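Local coordinates for protein nitrilotriacetate monooxygenase (Burkholderia pseudomallei, PDB 3SDO) that probably acts as an FMN-dependent monooxygenase of the luciferase-like family, using molecular oxygen to oxidise an organic substrate, at residues R47-A52 / F403-F408; I10-L15 / P414-R419; E299-L304 / L349-V354; H311-Y316 / G320-I325. All coordinates share one frame; numbering follows the deposited sequence.

Contact 1: R47-A52 / F403-F408; sequences RRAENA and FGLDDF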
loop_
_atom_site.group_PDB
_atom_site.type_symbol
_atom_site.label_atom_id
_atom_site.label_comp_id
_atom_site.label_asym_id
_atom_site.label_seq_id
_atom_site.Cartn_x
_atom_site.Cartn_y
_atom_site.Cartn_z
ATOM N N ARG A 47 9.592 -13.074 8.009
ATOM C CA ARG A 47 10.514 -14.177 7.671
ATOM C C ARG A 47 10.521 -15.279 8.716
ATOM O O ARG A 47 10.540 -16.450 8.387
ATOM C CB ARG A 47 11.933 -13.655 7.442
ATOM C CG ARG A 47 12.050 -12.921 6.114
ATOM C CD ARG A 47 13.411 -12.324 5.951
ATOM N NE ARG A 47 13.654 -11.841 4.592
ATOM C CZ ARG A 47 14.694 -11.090 4.260
ATOM N NH1 ARG A 47 15.571 -10.696 5.198
ATOM N NH2 ARG A 47 14.880 -10.744 2.995
ATOM N N ARG A 48 10.458 -14.881 9.976
ATOM C CA ARG A 48 10.355 -15.816 11.095
ATOM C C ARG A 48 9.121 -16.693 10.932
ATOM O O ARG A 48 9.193 -17.920 11.064
ATOM C CB ARG A 48 10.273 -15.031 12.406
ATOM C CG ARG A 48 10.556 -15.827 13.658
ATOM C CD ARG A 48 12.028 -16.131 13.782
ATOM N NE ARG A 48 12.411 -16.468 15.146
ATOM C CZ ARG A 48 12.431 -17.694 15.663
ATOM N NH1 ARG A 48 12.102 -18.758 14.945
ATOM N NH2 ARG A 48 12.824 -17.851 16.906
ATOM N N ALA A 49 7.983 -16.067 10.645
ATOM C CA ALA A 49 6.747 -16.809 10.424
ATOM C C ALA A 49 6.830 -17.709 9.179
ATOM O O ALA A 49 6.456 -18.881 9.228
ATOM C CB ALA A 49 5.546 -15.841 10.324
ATOM N N GLU A 50 7.342 -17.156 8.085
ATOM C CA GLU A 50 7.447 -17.880 6.829
ATOM C C GLU A 50 8.331 -19.120 6.989
ATOM O O GLU A 50 8.013 -20.201 6.486
ATOM C CB GLU A 50 8.017 -16.974 5.727
ATOM C CG GLU A 50 8.205 -17.670 4.387
ATOM C CD GLU A 50 8.667 -16.714 3.295
ATOM O OE1 GLU A 50 9.825 -16.233 3.369
ATOM O OE2 GLU A 50 7.865 -16.425 2.374
ATOM N N ASN A 51 9.453 -18.962 7.673
ATOM C CA ASN A 51 10.368 -20.085 7.823
ATOM C C ASN A 51 9.775 -21.234 8.674
ATOM O O ASN A 51 10.224 -22.372 8.570
ATOM C CB ASN A 51 11.673 -19.598 8.442
ATOM C CG ASN A 51 12.509 -18.779 7.482
ATOM O OD1 ASN A 51 12.258 -18.756 6.268
ATOM N ND2 ASN A 51 13.551 -18.142 8.017
ATOM N N ALA A 52 8.769 -20.923 9.495
ATOM C CA ALA A 52 8.082 -21.901 10.352
ATOM C C ALA A 52 6.887 -22.573 9.652
ATOM O O ALA A 52 6.243 -23.477 10.207
ATOM C CB ALA A 52 7.609 -21.185 11.637
ATOM N N PHE A 403 9.056 -11.912 21.514
ATOM C CA PHE A 403 9.139 -13.220 22.179
ATOM C C PHE A 403 7.912 -14.068 21.928
ATOM O O PHE A 403 8.017 -15.282 21.876
ATOM C CB PHE A 403 9.408 -13.094 23.680
ATOM C CG PHE A 403 8.185 -12.844 24.505
ATOM C CD1 PHE A 403 7.410 -13.896 24.939
ATOM C CD2 PHE A 403 7.819 -11.558 24.851
ATOM C CE1 PHE A 403 6.291 -13.674 25.716
ATOM C CE2 PHE A 403 6.699 -11.328 25.622
ATOM C CZ PHE A 403 5.930 -12.386 26.058
ATOM N N GLY A 404 6.751 -13.441 21.748
ATOM C CA GLY A 404 5.529 -14.194 21.465
ATOM C C GLY A 404 5.634 -15.107 20.254
ATOM O O GLY A 404 5.297 -16.305 20.322
ATOM N N LEU A 405 6.064 -14.551 19.122
ATOM C CA LEU A 405 6.197 -15.360 17.924
ATOM C C LEU A 405 7.351 -16.357 18.036
ATOM O O LEU A 405 7.219 -17.503 17.603
ATOM C CB LEU A 405 6.397 -14.476 16.694
ATOM C CG LEU A 405 6.447 -15.156 15.322
ATOM C CD1 LEU A 405 5.126 -15.839 14.976
ATOM C CD2 LEU A 405 6.775 -14.084 14.271
ATOM N N ASP A 406 8.491 -15.924 18.581
ATOM C CA ASP A 406 9.629 -16.820 18.762
ATOM C C ASP A 406 9.204 -18.064 19.551
ATOM O O ASP A 406 9.482 -19.191 19.136
ATOM C CB ASP A 406 10.771 -16.142 19.516
ATOM C CG ASP A 406 11.421 -15.017 18.728
ATOM O OD1 ASP A 406 11.116 -14.832 17.536
ATOM O OD2 ASP A 406 12.256 -14.322 19.308
ATOM N N ASP A 407 8.549 -17.855 20.695
ATOM C CA ASP A 407 8.086 -18.980 21.529
ATOM C C ASP A 407 7.158 -19.887 20.760
ATOM O O ASP A 407 7.247 -21.130 20.851
ATOM C CB ASP A 407 7.325 -18.502 22.763
ATOM C CG ASP A 407 8.225 -17.891 23.831
ATOM O OD1 ASP A 407 9.462 -17.943 23.700
ATOM O OD2 ASP A 407 7.666 -17.318 24.799
ATOM N N PHE A 408 6.210 -19.286 20.044
ATOM C CA PHE A 408 5.210 -20.073 19.364
ATOM C C PHE A 408 5.851 -20.943 18.280
ATOM O O PHE A 408 5.597 -22.151 18.207
ATOM C CB PHE A 408 4.104 -19.189 18.779
ATOM C CG PHE A 408 3.053 -19.963 18.075
ATOM C CD1 PHE A 408 3.143 -20.182 16.709
ATOM C CD2 PHE A 408 1.998 -20.525 18.785
ATOM C CE1 PHE A 408 2.187 -20.935 16.050
ATOM C CE2 PHE A 408 1.050 -21.276 18.135
ATOM C CZ PHE A 408 1.148 -21.486 16.763
#
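Asp406 OD1 is gripped by two arginines: Arg48 reaches it across the helix pair with NE, at 3.2 Å, and Arg45, one turn earlier on the helix of Arg48, adds a salt bridge through its NH2. The Arg48 bond is weak, bent to 121° at the hydrogen; the guanidinium and carboxylate planes lie 33° apart. Arg48 leaves its helix with CG opposite the backbone N (chi1 -163°) and then bends at the second torsion. The bend brings the guanidinium to the aspartate, the two side chains crossing at about a right angle, with Asp406 CA over one face of the guanidinium. Its NH2 has a further salt-bridge partner in Asp410, one turn along the helix of Asp406, so the charges alternate along this side of the pair and probably keep both carboxylates ionised. The two segments lie on helices 39-51 and 401-418, the first and last large helices on the outside of the TIM barrel, neighbours where the barrel closes on itself. The short helical pieces 47-51 and 403-408 run in nearly the same direction, their axes coming within 10.4 Å. Beneath the charged layer, Leu405 CD2 enters the groove between the helices, 4.1 Å from Arg48 CB and 4.3 Å from Ala49 N. Ala49 CB lies 4.5 Å from the same methyl. Leu405 also packs on Leu398 and Ala49 on Ile54 and Ile93, continuing the apolar layer toward the barrel wall.

Contact 2: I10-L15 / P414-R419; sequences IHFGVL and PVLSAR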
loop_
_atom_site.group_PDB
_atom_site.type_symbol
_atom_site.label_atom_id
_atom_site.label_comp_id
_atom_site.label_asym_id
_atom_site.label_seq_id
_atom_site.Cartn_x
_atom_site.Cartn_y
_atom_site.Cartn_z
ATOM N N ILE A 10 -3.305 -27.919 10.835
ATOM C CA ILE A 10 -3.935 -26.701 11.318
ATOM C C ILE A 10 -3.287 -25.511 10.622
ATOM O O ILE A 10 -2.067 -25.324 10.707
ATOM C CB ILE A 10 -3.806 -26.589 12.846
ATOM C CG1 ILE A 10 -4.516 -27.786 13.499
ATOM C CG2 ILE A 10 -4.350 -25.219 13.348
ATOM C CD1 ILE A 10 -4.327 -27.875 15.012
ATOM N N HIS A 11 -4.082 -24.739 9.870
ATOM C CA HIS A 11 -3.556 -23.552 9.192
ATOM C C HIS A 11 -3.292 -22.431 10.207
ATOM O O HIS A 11 -4.049 -22.261 11.158
ATOM C CB HIS A 11 -4.554 -23.029 8.137
ATOM C CG HIS A 11 -4.946 -24.036 7.095
ATOM N ND1 HIS A 11 -4.174 -24.290 5.978
ATOM C CD2 HIS A 11 -6.041 -24.831 6.988
ATOM C CE1 HIS A 11 -4.769 -25.220 5.243
ATOM N NE2 HIS A 11 -5.908 -25.558 5.827
ATOM N N PHE A 12 -2.254 -21.634 9.976
ATOM C CA PHE A 12 -2.000 -20.444 10.792
ATOM C C PHE A 12 -1.756 -19.222 9.959
ATOM O O PHE A 12 -1.094 -19.271 8.908
ATOM C CB PHE A 12 -0.782 -20.651 11.676
ATOM C CG PHE A 12 -1.015 -21.640 12.780
ATOM C CD1 PHE A 12 -1.519 -21.230 13.983
ATOM C CD2 PHE A 12 -0.752 -22.980 12.586
ATOM C CE1 PHE A 12 -1.758 -22.147 15.008
ATOM C CE2 PHE A 12 -0.960 -23.888 13.581
ATOM C CZ PHE A 12 -1.482 -23.469 14.809
ATOM N N GLY A 13 -2.252 -18.107 10.471
ATOM C CA GLY A 13 -1.862 -16.781 10.005
ATOM C C GLY A 13 -1.265 -16.030 11.177
ATOM O O GLY A 13 -1.535 -16.365 12.325
ATOM N N VAL A 14 -0.483 -14.991 10.905
ATOM C CA VAL A 14 0.029 -14.135 11.980
ATOM C C VAL A 14 -0.327 -12.675 11.727
ATOM O O VAL A 14 -0.020 -12.102 10.661
ATOM C CB VAL A 14 1.560 -14.345 12.225
ATOM C CG1 VAL A 14 2.377 -14.046 10.975
ATOM C CG2 VAL A 14 2.034 -13.538 13.374
ATOM N N LEU A 15 -1.042 -12.116 12.698
ATOM C CA LEU A 15 -1.314 -10.692 12.768
ATOM C C LEU A 15 -0.031 -10.010 13.189
ATOM O O LEU A 15 0.441 -10.209 14.315
ATOM C CB LEU A 15 -2.409 -10.387 13.797
ATOM C CG LEU A 15 -2.539 -8.893 14.207
ATOM C CD1 LEU A 15 -2.981 -8.076 12.997
ATOM C CD2 LEU A 15 -3.475 -8.646 15.420
ATOM N N PRO A 414 6.417 -27.348 16.633
ATOM C CA PRO A 414 7.015 -28.686 16.600
ATOM C C PRO A 414 6.226 -29.748 17.371
ATOM O O PRO A 414 6.219 -30.897 16.972
ATOM C CB PRO A 414 8.391 -28.457 17.237
ATOM C CG PRO A 414 8.672 -27.037 16.933
ATOM C CD PRO A 414 7.375 -26.363 17.152
ATOM N N VAL A 415 5.575 -29.369 18.466
ATOM C CA VAL A 415 4.660 -30.260 19.182
ATOM C C VAL A 415 3.448 -30.591 18.315
ATOM O O VAL A 415 3.070 -31.750 18.185
ATOM C CB VAL A 415 4.177 -29.638 20.519
ATOM C CG1 VAL A 415 3.049 -30.496 21.153
ATOM C CG2 VAL A 415 5.362 -29.448 21.471
ATOM N N LEU A 416 2.858 -29.590 17.680
ATOM C CA LEU A 416 1.735 -29.869 16.772
ATOM C C LEU A 416 2.137 -30.795 15.625
ATOM O O LEU A 416 1.390 -31.734 15.287
ATOM C CB LEU A 416 1.114 -28.588 16.233
ATOM C CG LEU A 416 0.275 -27.736 17.173
ATOM C CD1 LEU A 416 -0.095 -26.413 16.475
ATOM C CD2 LEU A 416 -0.977 -28.499 17.608
ATOM N N SER A 417 3.311 -30.549 15.036
ATOM C CA SER A 417 3.831 -31.391 13.963
ATOM C C SER A 417 4.014 -32.844 14.440
ATOM O O SER A 417 3.601 -33.783 13.759
ATOM C CB SER A 417 5.174 -30.862 13.390
ATOM O OG SER A 417 5.034 -29.582 12.803
ATOM N N ALA A 418 4.602 -33.015 15.615
ATOM C CA ALA A 418 4.802 -34.351 16.174
ATOM C C ALA A 418 3.491 -35.120 16.383
ATOM O O ALA A 418 3.483 -36.358 16.288
ATOM C CB ALA A 418 5.592 -34.261 17.474
ATOM N N ARG A 419 2.396 -34.396 16.638
ATOM C CA ARG A 419 1.085 -34.999 16.857
ATOM C C ARG A 419 0.218 -35.092 15.595
ATOM O O ARG A 419 -0.939 -35.539 15.676
ATOM C CB ARG A 419 0.341 -34.234 17.968
ATOM C CG ARG A 419 1.135 -34.230 19.264
ATOM C CD ARG A 419 0.664 -33.193 20.300
ATOM N NE ARG A 419 -0.632 -33.524 20.864
ATOM C CZ ARG A 419 -1.177 -32.915 21.915
ATOM N NH1 ARG A 419 -0.517 -31.955 22.595
ATOM N NH2 ARG A 419 -2.382 -33.293 22.318
#
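Where the TIM barrel closes, the C-terminal end of its last large helix, 401-418, drops Leu416 onto Phe12 of the first strand, 11-15, and onto Ile10 just before it. Leu416 alone carries the helix side of this buried, wholly apolar contact, and its two methyls divide the work. CD1 comes to the far end of the Phe12 ring, 3.7 Å from CZ and 3.9 Å from CE2, approaching it at a slant. CD2 turns instead to Ile10 and ends 4.3 Å from its CD1, methyl against methyl. Even the nearest pair of CA atoms, those of Ile10 and Leu416, stays 8.5 Å apart, so the backbones keep their distance and only side chains meet. Ile10 and Phe12, two residues apart in an extended chain, send their side chains to the same side, toward the helix; this alternation is how a barrel strand offers every second residue to its outer helical layer. Phe12 also meets Phe408, two turns earlier on the same helix, edge-to-face, and packs on Leu396 of strand 393-396, the neighbour of strand 11-15 in the parallel sheet. Leu416 also packs on Ala379 of helix 375-387, and Arg419, just beyond the end of helix 401-418, forms a salt bridge with Glu376 there.

Contact 3: E299-L304 / L349-V354; sequences EALAYL and LTLREV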
loop_
_atom_site.group_PDB
_atom_site.type_symbol
_atom_site.label_atom_id
_atom_site.label_comp_id
_atom_site.label_asym_id
_atom_site.label_seq_id
_atom_site.Cartn_x
_atom_site.Cartn_y
_atom_site.Cartn_z
ATOM N N GLU A 299 -2.232 3.382 34.625
ATOM C CA GLU A 299 -3.015 3.163 33.412
ATOM C C GLU A 299 -4.159 2.205 33.689
ATOM O O GLU A 299 -5.283 2.417 33.211
ATOM C CB GLU A 299 -2.155 2.621 32.282
ATOM C CG GLU A 299 -1.288 3.653 31.576
ATOM C CD GLU A 299 -0.361 2.980 30.575
ATOM O OE1 GLU A 299 -0.735 2.912 29.370
ATOM O OE2 GLU A 299 0.694 2.459 31.011
ATOM N N ALA A 300 -3.879 1.160 34.454
ATOM C CA ALA A 300 -4.930 0.281 34.950
ATOM C C ALA A 300 -6.022 1.064 35.686
ATOM O O ALA A 300 -7.197 0.886 35.404
ATOM C CB ALA A 300 -4.350 -0.795 35.836
ATOM N N LEU A 301 -5.635 1.946 36.605
ATOM C CA LEU A 301 -6.613 2.771 37.354
ATOM C C LEU A 301 -7.388 3.815 36.500
ATOM O O LEU A 301 -8.578 4.051 36.725
ATOM C CB LEU A 301 -5.925 3.493 38.518
ATOM C CG LEU A 301 -5.281 2.657 39.623
ATOM C CD1 LEU A 301 -4.668 3.575 40.698
ATOM C CD2 LEU A 301 -6.292 1.730 40.236
ATOM N N ALA A 302 -6.709 4.461 35.551
ATOM C CA ALA A 302 -7.345 5.486 34.712
ATOM C C ALA A 302 -8.490 4.868 33.924
ATOM O O ALA A 302 -9.529 5.498 33.705
ATOM C CB ALA A 302 -6.317 6.140 33.746
ATOM N N TYR A 303 -8.299 3.621 33.518
ATOM C CA TYR A 303 -9.314 2.899 32.793
ATOM C C TYR A 303 -10.453 2.399 33.698
ATOM O O TYR A 303 -11.613 2.359 33.276
ATOM C CB TYR A 303 -8.671 1.763 31.980
ATOM C CG TYR A 303 -9.619 1.151 30.970
ATOM C CD1 TYR A 303 -10.038 1.875 29.850
ATOM C CD2 TYR A 303 -10.112 -0.145 31.146
ATOM C CE1 TYR A 303 -10.923 1.322 28.930
ATOM C CE2 TYR A 303 -10.990 -0.705 30.238
ATOM C CZ TYR A 303 -11.402 0.027 29.128
ATOM O OH TYR A 303 -12.282 -0.530 28.218
ATOM N N LEU A 304 -10.157 2.028 34.943
ATOM C CA LEU A 304 -11.216 1.789 35.931
ATOM C C LEU A 304 -12.052 3.056 36.189
ATOM O O LEU A 304 -13.276 2.996 36.363
ATOM C CB LEU A 304 -10.624 1.402 37.285
ATOM C CG LEU A 304 -10.640 0.002 37.887
ATOM C CD1 LEU A 304 -10.364 0.214 39.366
ATOM C CD2 LEU A 304 -11.934 -0.790 37.673
ATOM N N LEU A 349 -10.394 -9.604 46.297
ATOM C CA LEU A 349 -9.401 -8.933 45.453
ATOM C C LEU A 349 -8.969 -7.573 45.990
ATOM O O LEU A 349 -9.762 -6.824 46.559
ATOM C CB LEU A 349 -9.913 -8.768 44.016
ATOM C CG LEU A 349 -10.267 -10.062 43.274
ATOM C CD1 LEU A 349 -10.569 -9.785 41.803
ATOM C CD2 LEU A 349 -9.140 -11.099 43.391
ATOM N N THR A 350 -7.693 -7.264 45.783
ATOM C CA THR A 350 -7.158 -5.950 46.084
ATOM C C THR A 350 -7.528 -5.008 44.935
ATOM O O THR A 350 -7.992 -5.457 43.882
ATOM C CB THR A 350 -5.632 -6.018 46.238
ATOM O OG1 THR A 350 -5.043 -6.451 44.997
ATOM C CG2 THR A 350 -5.249 -6.990 47.375
ATOM N N LEU A 351 -7.305 -3.708 45.131
ATOM C CA LEU A 351 -7.546 -2.719 44.092
ATOM C C LEU A 351 -6.672 -3.001 42.871
ATOM O O LEU A 351 -7.135 -2.865 41.745
ATOM C CB LEU A 351 -7.261 -1.311 44.596
ATOM C CG LEU A 351 -7.276 -0.204 43.539
ATOM C CD1 LEU A 351 -8.581 -0.211 42.728
ATOM C CD2 LEU A 351 -7.020 1.181 44.184
ATOM N N ARG A 352 -5.413 -3.368 43.105
ATOM C CA ARG A 352 -4.486 -3.690 42.015
ATOM C C ARG A 352 -5.027 -4.870 41.213
ATOM O O ARG A 352 -5.078 -4.808 40.001
ATOM C CB ARG A 352 -3.080 -4.011 42.543
ATOM C CG ARG A 352 -2.016 -4.047 41.441
ATOM C CD ARG A 352 -0.735 -4.736 41.884
ATOM N NE ARG A 352 -0.076 -4.018 42.980
ATOM C CZ ARG A 352 0.817 -3.041 42.846
ATOM N NH1 ARG A 352 1.199 -2.606 41.651
ATOM N NH2 ARG A 352 1.333 -2.478 43.935
ATOM N N GLU A 353 -5.468 -5.922 41.900
ATOM C CA GLU A 353 -5.965 -7.137 41.223
ATOM C C GLU A 353 -7.237 -6.820 40.441
ATOM O O GLU A 353 -7.398 -7.278 39.326
ATOM C CB GLU A 353 -6.227 -8.273 42.229
ATOM C CG GLU A 353 -4.958 -8.876 42.795
ATOM C CD GLU A 353 -5.206 -9.805 43.992
ATOM O OE1 GLU A 353 -6.197 -9.609 44.735
ATOM O OE2 GLU A 353 -4.380 -10.720 44.204
ATOM N N VAL A 354 -8.125 -6.008 41.016
ATOM C CA VAL A 354 -9.319 -5.590 40.272
ATOM C C VAL A 354 -8.941 -4.783 39.041
ATOM O O VAL A 354 -9.453 -5.061 37.959
ATOM C CB VAL A 354 -10.312 -4.768 41.106
ATOM C CG1 VAL A 354 -11.349 -4.137 40.190
ATOM C CG2 VAL A 354 -10.969 -5.646 42.159
#
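Leu351 passes from CB to a forked tip that lies among the leucines of the facing helix, Leu301 and Leu304. Its first torsion (chi1 171°) turns CG away from the backbone N and carries the branch point over to Leu301, whose CD2 is 4.0 Å from CG. Beyond it the methyls part. CD1 wedges between the two leucines, 3.8 Å from Leu304 CD1 and 3.9 Å from Leu301 CD2, while CD2 stays beside Leu301, 4.1 Å from its CD2. Leu301 and Leu351 cross at about a right angle. One turn along, Leu304 CD2 meets Val354 CG1 at 4.2 Å, and both residues also touch Ile340 of helix 334-346. The helix that bears Leu351 is fixed at its start by a capping box: Glu353 N donates to Thr350 OG1 at 3.2 Å, and Thr350 N returns a nearly straight bond of 3.0 Å to Glu353 OE1, on the anti side, 25° out of the carboxylate plane. The contact belongs to the helical excursion between barrel strands 268-277 and 393-396, probably corresponding to the insertions of other luciferase-like monooxygenases; here its helices meet through leucine and valine side chains.

Contact 4: H311-Y316 / G320-I325; sequences HDFSVY and GPFPDI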
loop_
_atom_site.group_PDB
_atom_site.type_symbol
_atom_site.label_atom_id
_atom_site.label_comp_id
_atom_site.label_asym_id
_atom_site.label_seq_id
_atom_site.Cartn_x
_atom_site.Cartn_y
_atom_site.Cartn_z
ATOM N N HIS A 311 -13.994 8.665 38.864
ATOM C CA HIS A 311 -13.542 8.538 40.236
ATOM C C HIS A 311 -12.018 8.397 40.277
ATOM O O HIS A 311 -11.433 7.705 39.448
ATOM C CB HIS A 311 -14.214 7.339 40.909
ATOM C CG HIS A 311 -13.945 7.249 42.372
ATOM N ND1 HIS A 311 -14.601 8.027 43.299
ATOM C CD2 HIS A 311 -13.101 6.453 43.073
ATOM C CE1 HIS A 311 -14.159 7.727 44.511
ATOM N NE2 HIS A 311 -13.258 6.766 44.400
ATOM N N ASP A 312 -11.397 9.064 41.247
ATOM C CA ASP A 312 -9.947 9.076 41.381
ATOM C C ASP A 312 -9.511 7.943 42.303
ATOM O O ASP A 312 -9.460 8.086 43.532
ATOM C CB ASP A 312 -9.449 10.436 41.892
ATOM C CG ASP A 312 -7.968 10.437 42.200
ATOM O OD1 ASP A 312 -7.251 9.575 41.641
ATOM O OD2 ASP A 312 -7.532 11.273 43.036
ATOM N N PHE A 313 -9.203 6.807 41.683
ATOM C CA PHE A 313 -8.822 5.614 42.407
ATOM C C PHE A 313 -7.373 5.682 42.904
ATOM O O PHE A 313 -6.942 4.815 43.675
ATOM C CB PHE A 313 -9.000 4.380 41.516
ATOM C CG PHE A 313 -10.426 3.900 41.407
ATOM C CD1 PHE A 313 -10.966 3.050 42.377
ATOM C CD2 PHE A 313 -11.227 4.288 40.342
ATOM C CE1 PHE A 313 -12.262 2.596 42.273
ATOM C CE2 PHE A 313 -12.533 3.838 40.227
ATOM C CZ PHE A 313 -13.062 3.006 41.196
ATOM N N SER A 314 -6.622 6.692 42.456
ATOM C CA SER A 314 -5.215 6.864 42.867
ATOM C C SER A 314 -5.077 7.154 44.367
ATOM O O SER A 314 -3.998 6.959 44.938
ATOM C CB SER A 314 -4.538 7.980 42.037
ATOM O OG SER A 314 -4.919 9.291 42.476
ATOM N N VAL A 315 -6.144 7.618 45.015
ATOM C CA VAL A 315 -6.099 7.847 46.476
ATOM C C VAL A 315 -5.999 6.577 47.343
ATOM O O VAL A 315 -5.593 6.662 48.486
ATOM C CB VAL A 315 -7.290 8.705 46.985
ATOM C CG1 VAL A 315 -7.282 10.073 46.296
ATOM C CG2 VAL A 315 -8.659 7.977 46.819
ATOM N N TYR A 316 -6.349 5.411 46.800
ATOM C CA TYR A 316 -6.430 4.188 47.598
ATOM C C TYR A 316 -5.143 3.399 47.563
ATOM O O TYR A 316 -4.419 3.425 46.570
ATOM C CB TYR A 316 -7.573 3.298 47.113
ATOM C CG TYR A 316 -8.894 4.003 47.036
ATOM C CD1 TYR A 316 -9.578 4.365 48.183
ATOM C CD2 TYR A 316 -9.456 4.322 45.814
ATOM C CE1 TYR A 316 -10.786 5.016 48.112
ATOM C CE2 TYR A 316 -10.670 4.954 45.733
ATOM C CZ TYR A 316 -11.319 5.321 46.880
ATOM O OH TYR A 316 -12.514 5.980 46.785
ATOM N N GLY A 320 -4.356 -2.731 49.082
ATOM C CA GLY A 320 -5.460 -2.852 50.021
ATOM C C GLY A 320 -6.681 -3.431 49.320
ATOM O O GLY A 320 -6.677 -3.582 48.106
ATOM N N PRO A 321 -7.741 -3.750 50.087
ATOM C CA PRO A 321 -8.979 -4.252 49.490
ATOM C C PRO A 321 -9.545 -3.283 48.463
ATOM O O PRO A 321 -9.306 -2.087 48.553
ATOM C CB PRO A 321 -9.932 -4.380 50.688
ATOM C CG PRO A 321 -9.354 -3.487 51.760
ATOM C CD PRO A 321 -7.856 -3.609 51.553
ATOM N N PHE A 322 -10.266 -3.798 47.474
ATOM C CA PHE A 322 -10.964 -2.926 46.535
ATOM C C PHE A 322 -11.954 -2.145 47.366
ATOM O O PHE A 322 -12.672 -2.751 48.178
ATOM C CB PHE A 322 -11.702 -3.729 45.480
ATOM C CG PHE A 322 -12.419 -2.886 44.471
ATOM C CD1 PHE A 322 -11.727 -2.296 43.436
ATOM C CD2 PHE A 322 -13.790 -2.696 44.547
ATOM C CE1 PHE A 322 -12.375 -1.510 42.498
ATOM C CE2 PHE A 322 -14.456 -1.911 43.607
ATOM C CZ PHE A 322 -13.745 -1.323 42.573
ATOM N N PRO A 323 -12.012 -0.810 47.188
ATOM C CA PRO A 323 -12.845 -0.013 48.111
ATOM C C PRO A 323 -14.361 -0.133 47.892
ATOM O O PRO A 323 -14.816 -0.459 46.794
ATOM C CB PRO A 323 -12.387 1.423 47.837
ATOM C CG PRO A 323 -11.911 1.409 46.431
ATOM C CD PRO A 323 -11.279 0.048 46.235
ATOM N N ASP A 324 -15.126 0.159 48.941
ATOM C CA ASP A 324 -16.584 0.165 48.860
ATOM C C ASP A 324 -16.975 1.444 48.124
ATOM O O ASP A 324 -17.068 2.521 48.722
ATOM C CB ASP A 324 -17.210 0.114 50.262
ATOM C CG ASP A 324 -18.704 -0.195 50.241
ATOM O OD1 ASP A 324 -19.291 -0.349 49.146
ATOM O OD2 ASP A 324 -19.293 -0.289 51.341
ATOM N N ILE A 325 -17.151 1.318 46.814
ATOM C CA ILE A 325 -17.509 2.446 45.967
ATOM C C ILE A 325 -18.946 2.285 45.473
ATOM O O ILE A 325 -19.337 2.915 44.489
ATOM C CB ILE A 325 -16.543 2.560 44.740
#
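Pro323 pushes the corner of its ring into a hollow whose floor is the Tyr316 ring and whose side wall is the edge of Phe313. Its CG sits almost exactly over the middle of the tyrosine, 3.8 Å from the ring centroid and 8° off the normal, a CH-pi contact, while Pro323 CB leans over the ring 3.9 Å from Tyr316 CE1. The same CG comes 4.3 Å from Phe313 CE1, near the plane of that ring. Val315 CG2 covers the opposite face of Tyr316, leaving the ring sandwiched between two aliphatic groups. A bond of 2.6 Å between Tyr316 OH and His311 NE2 fixes the far end of the ring. All this lies in the long loop between helices 297-307 and 334-346, which contains an Asx turn, Ser314 N to Asp312 OD1. His311 CD2 rests over the centre of one face of Phe313, whose CE1 meets Phe322 CE1 at 4.1 Å, the two side chains crossing at a slant. The CB of Phe322 starts away from 311-316, but the first torsion (chi1 -179°) swings the ring tip back toward Phe313. Pro323 CD covers one face of Phe322 near its rim; the ring also packs on Ile340 and Ala344 of helix 334-346.

Overall arrangement
From the N terminus, the chain runs through strand 11-15 and helix 39-51; their partners in these contacts come only with helix 401-418 and the residue after it, near the end of the fold. Contact 2 closes the widest loop, contact 1 lies within it, contact 3 within contact 1 and contact 4 within contact 3, so that all four nest and none cross. Contacts 1 and 2, with centres 11 Å apart, share helix 401-418 and seal the barrel where its two ends meet. Contacts 3 and 4, with centres 9 Å apart, lie together in the helical insertion, joined by probable backbone bonds between 320-325 and 349-354. About 33 Å separates the centres of contacts 1 and 3.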